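Local coordinates for protein HhaI Restriction Endonuclease (Haemophilus parahaemolyticus, PDB 6UKI) that cuts double-stranded DNA at its recognition sequence, as a restriction endonuclease that probably uses divalent metal ions to hydrolyse the phosphodiester backbone, at residues 31-36 / 44-49. Sequence-based numbering, arbitrary orientation.
Sequences TTSDIL and YIEAKM. With CA (calcium ion), chain G; CA (calcium ion), chain H; nucleotides of chain B.
Asp-34 and Glu-46 meet across a beta hairpin at two calcium ions, an arrangement consistent with the PD-(D/E)XK nuclease motif, Asp-34 probably being its aspartate and Glu-46, Ala-47 and Lys-48 its E-X-K. Asp-34 spans both metals: OD2 lies 2.3 Å from the calcium ion of chain G, while OD1 binds that of chain H. The chain G ion is also held by Glu-46 OE1, Ala-47 O and OP1 of DC9 of chain B, and OP1 bridges, at a longer 2.7 Å, to the chain H ion. The two carboxylate planes stand 37° apart, and a turn about CB-CG of Glu-46 (chi2 65°) swings OE1 to the metal.

Hydrogen bonds set the scaffold. Ala-47 N donates to Asp-34 OD2 (3.0 Å), meeting it on the anti side of the carboxylate, 27° out of its plane. Next along the hairpin from Asp-34, Ile-35 pairs with Ile-45, Ile-45 N lying 2.8 Å from Ile-35 O.

Apolar packing follows at the Leu-36 and Tyr-44 pair: Leu-36 CD1 sits over one ring face, 4.0 Å from the ring centroid, in a CH-pi contact. The Tyr-44 hydroxyl is hydrogen-bonded to Lys-25 NZ, and weakly to Thr-32 OG1.

Lys-48 NZ, salt-bridged to Glu-46 OE1, donates to OP2 of DC9 of chain B (2.9 Å). Metals and lysine thus gather on one phosphate, possibly the one attacked, and are likely to polarise it, consistent with a metal-dependent nuclease site.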
loop_
_atom_site.group_PDB
_atom_site.type_symbol
_atom_site.label_atom_id
_atom_site.label_comp_id
_atom_site.label_asym_id
_atom_site.label_seq_id
_atom_site.Cartn_x
_atom_site.Cartn_y
_atom_site.Cartn_z
ATOM N N THR A 31 9.224 -1.184 3.112
ATOM C CA THR A 31 10.185 -0.469 3.946
ATOM C C THR A 31 10.495 0.931 3.428
ATOM O O THR A 31 10.731 1.843 4.229
ATOM C CB THR A 31 11.483 -1.274 4.059
ATOM O OG1 THR A 31 12.052 -1.449 2.755
ATOM C CG2 THR A 31 11.208 -2.634 4.662
ATOM N N THR A 32 10.492 1.128 2.117
ATOM C CA THR A 32 10.998 2.349 1.509
ATOM C C THR A 32 9.989 2.879 0.497
ATOM O O THR A 32 8.988 2.228 0.182
ATOM C CB THR A 32 12.356 2.089 0.836
ATOM O OG1 THR A 32 13.048 3.323 0.625
ATOM C CG2 THR A 32 12.163 1.370 -0.492
ATOM N N SER A 33 10.265 4.076 -0.018
ATOM C CA SER A 33 9.464 4.669 -1.077
ATOM C C SER A 33 9.941 4.168 -2.447
ATOM O O SER A 33 10.931 3.441 -2.559
ATOM C CB SER A 33 9.515 6.188 -0.981
ATOM O OG SER A 33 8.474 6.768 -1.738
ATOM N N ASP A 34 9.251 4.601 -3.511
ATOM C CA ASP A 34 9.276 3.890 -4.793
ATOM C C ASP A 34 10.576 4.092 -5.569
ATOM O O ASP A 34 11.198 3.120 -6.008
ATOM C CB ASP A 34 8.089 4.326 -5.657
ATOM C CG ASP A 34 6.754 3.922 -5.067
ATOM O OD1 ASP A 34 6.742 3.071 -4.153
ATOM O OD2 ASP A 34 5.717 4.454 -5.523
ATOM N N ILE A 35 10.990 5.340 -5.774
ATOM C CA ILE A 35 12.047 5.676 -6.724
ATOM C C ILE A 35 13.088 6.550 -6.035
ATOM O O ILE A 35 12.750 7.590 -5.460
ATOM C CB ILE A 35 11.467 6.401 -7.953
ATOM C CG1 ILE A 35 10.451 5.505 -8.662
ATOM C CG2 ILE A 35 12.576 6.867 -8.882
ATOM C CD1 ILE A 35 9.339 6.280 -9.344
ATOM N N LEU A 36 14.355 6.143 -6.109
ATOM C CA LEU A 36 15.450 6.877 -5.479
ATOM C C LEU A 36 16.243 7.632 -6.541
ATOM O O LEU A 36 16.863 7.019 -7.416
ATOM C CB LEU A 36 16.359 5.932 -4.705
ATOM C CG LEU A 36 17.581 6.588 -4.062
ATOM C CD1 LEU A 36 17.159 7.614 -3.006
ATOM C CD2 LEU A 36 18.493 5.524 -3.460
ATOM N N TYR A 44 13.676 10.707 -2.422
ATOM C CA TYR A 44 12.734 9.729 -2.948
ATOM C C TYR A 44 11.614 10.416 -3.710
ATOM O O TYR A 44 11.197 11.531 -3.377
ATOM C CB TYR A 44 12.137 8.867 -1.834
ATOM C CG TYR A 44 13.010 7.698 -1.448
ATOM C CD1 TYR A 44 13.038 6.546 -2.218
ATOM C CD2 TYR A 44 13.819 7.752 -0.320
ATOM C CE1 TYR A 44 13.844 5.477 -1.875
ATOM C CE2 TYR A 44 14.622 6.687 0.035
ATOM C CZ TYR A 44 14.633 5.556 -0.748
ATOM O OH TYR A 44 15.427 4.495 -0.405
ATOM N N ILE A 45 11.146 9.727 -4.748
ATOM C CA ILE A 45 9.982 10.114 -5.534
ATOM C C ILE A 45 8.934 9.027 -5.366
ATOM O O ILE A 45 9.226 7.845 -5.577
ATOM C CB ILE A 45 10.333 10.288 -7.021
ATOM C CG1 ILE A 45 11.470 11.292 -7.198
ATOM C CG2 ILE A 45 9.102 10.702 -7.818
ATOM C CD1 ILE A 45 12.037 11.291 -8.605
ATOM N N GLU A 46 7.719 9.419 -4.999
ATOM C CA GLU A 46 6.640 8.470 -4.763
ATOM C C GLU A 46 5.686 8.449 -5.956
ATOM O O GLU A 46 5.126 9.486 -6.323
ATOM C CB GLU A 46 5.890 8.827 -3.483
ATOM C CG GLU A 46 4.741 7.885 -3.148
ATOM C CD GLU A 46 5.194 6.468 -2.834
ATOM O OE1 GLU A 46 4.320 5.585 -2.746
ATOM O OE2 GLU A 46 6.410 6.232 -2.672
ATOM N N ALA A 47 5.490 7.265 -6.540
ATOM C CA ALA A 47 4.553 7.062 -7.639
ATOM C C ALA A 47 3.199 6.616 -7.097
ATOM O O ALA A 47 3.138 5.728 -6.245
ATOM C CB ALA A 47 5.093 6.008 -8.609
ATOM N N LYS A 48 2.118 7.215 -7.599
ATOM C CA LYS A 48 0.770 6.825 -7.196
ATOM C C LYS A 48 -0.168 6.974 -8.381
ATOM O O LYS A 48 -0.103 7.972 -9.095
ATOM C CB LYS A 48 0.254 7.681 -6.029
ATOM C CG LYS A 48 1.036 7.494 -4.752
ATOM C CD LYS A 48 0.212 7.756 -3.527
ATOM C CE LYS A 48 0.698 6.869 -2.386
ATOM N NZ LYS A 48 0.975 5.490 -2.895
ATOM N N MET A 49 -1.044 5.993 -8.584
ATOM C CA MET A 49 -2.033 6.082 -9.656
ATOM C C MET A 49 -3.088 7.142 -9.323
ATOM O O MET A 49 -3.190 7.598 -8.184
ATOM C CB MET A 49 -2.691 4.721 -9.890
ATOM C CG MET A 49 -1.988 3.856 -10.916
ATOM S SD MET A 49 -2.352 2.095 -10.769
ATOM C CE MET A 49 -3.349 1.800 -12.215
HETATM CA CA CA G . 3.649 4.400 -4.581
HETATM CA CA CA H . 6.071 1.272 -2.923
ATOM P P DC B 9 2.886 2.114 -2.598
ATOM O OP1 DC B 9 3.785 2.494 -3.698
ATOM O OP2 DC B 9 2.216 3.123 -1.773
ATOM O "O5'" DC B 9 1.753 1.192 -3.243
ATOM C "C5'" DC B 9 2.072 0.387 -4.339
ATOM C "C4'" DC B 9 0.923 -0.520 -4.698
ATOM O "O4'" DC B 9 0.676 -1.478 -3.643
ATOM C "C3'" DC B 9 -0.420 0.147 -4.878
ATOM O "O3'" DC B 9 -0.469 0.843 -6.107
ATOM C "C2'" DC B 9 -1.321 -1.088 -4.878
ATOM C "C1'" DC B 9 -0.684 -1.914 -3.746
ATOM N N1 DC B 9 -1.360 -1.705 -2.427
ATOM C C2 DC B 9 -2.456 -2.491 -2.087
ATOM O O2 DC B 9 -2.826 -3.363 -2.870
ATOM N N3 DC B 9 -3.076 -2.280 -0.897
ATOM C C4 DC B 9 -2.632 -1.327 -0.069
ATOM N N4 DC B 9 -3.268 -1.158 1.096
ATOM C C5 DC B 9 -1.518 -0.504 -0.401
ATOM C C6 DC B 9 -0.920 -0.722 -1.578
ATOM P P DT B 10 -0.937 2.382 -6.153
ATOM O OP1 DT B 10 -0.641 2.873 -7.513
ATOM O OP2 DT B 10 -0.387 3.075 -4.966
ATOM O "O5'" DT B 10 -2.529 2.318 -5.981
ATOM C "C5'" DT B 10 -3.358 1.974 -7.076
ATOM C "C4'" DT B 10 -3.793 0.522 -6.998
ATOM O "O4'" DT B 10 -4.533 0.282 -5.765
ATOM C "C3'" DT B 10 -4.704 0.059 -8.139
ATOM O "O3'" DT B 10 -4.330 -1.253 -8.533
ATOM C "C2'" DT B 10 -6.099 0.092 -7.505
ATOM C "C1'" DT B 10 -5.794 -0.306 -6.067
ATOM N N1 DT B 10 -6.814 0.182 -5.047
ATOM C C2 DT B 10 -7.345 -0.709 -4.128
ATOM O O2 DT B 10 -7.064 -1.891 -4.099
ATOM N N3 DT B 10 -8.226 -0.162 -3.238
ATOM C C4 DT B 10 -8.630 1.157 -3.171
ATOM O O4 DT B 10 -9.436 1.553 -2.333
ATOM C C5 DT B 10 -8.041 2.040 -4.155
ATOM C C7 DT B 10 -8.404 3.496 -4.174
ATOM C C6 DT B 10 -7.169 1.516 -5.033
HETATM O O HOH W 1 6.094 3.209 -1.550
HETATM O O HOH W 2 3.969 3.254 -6.444
#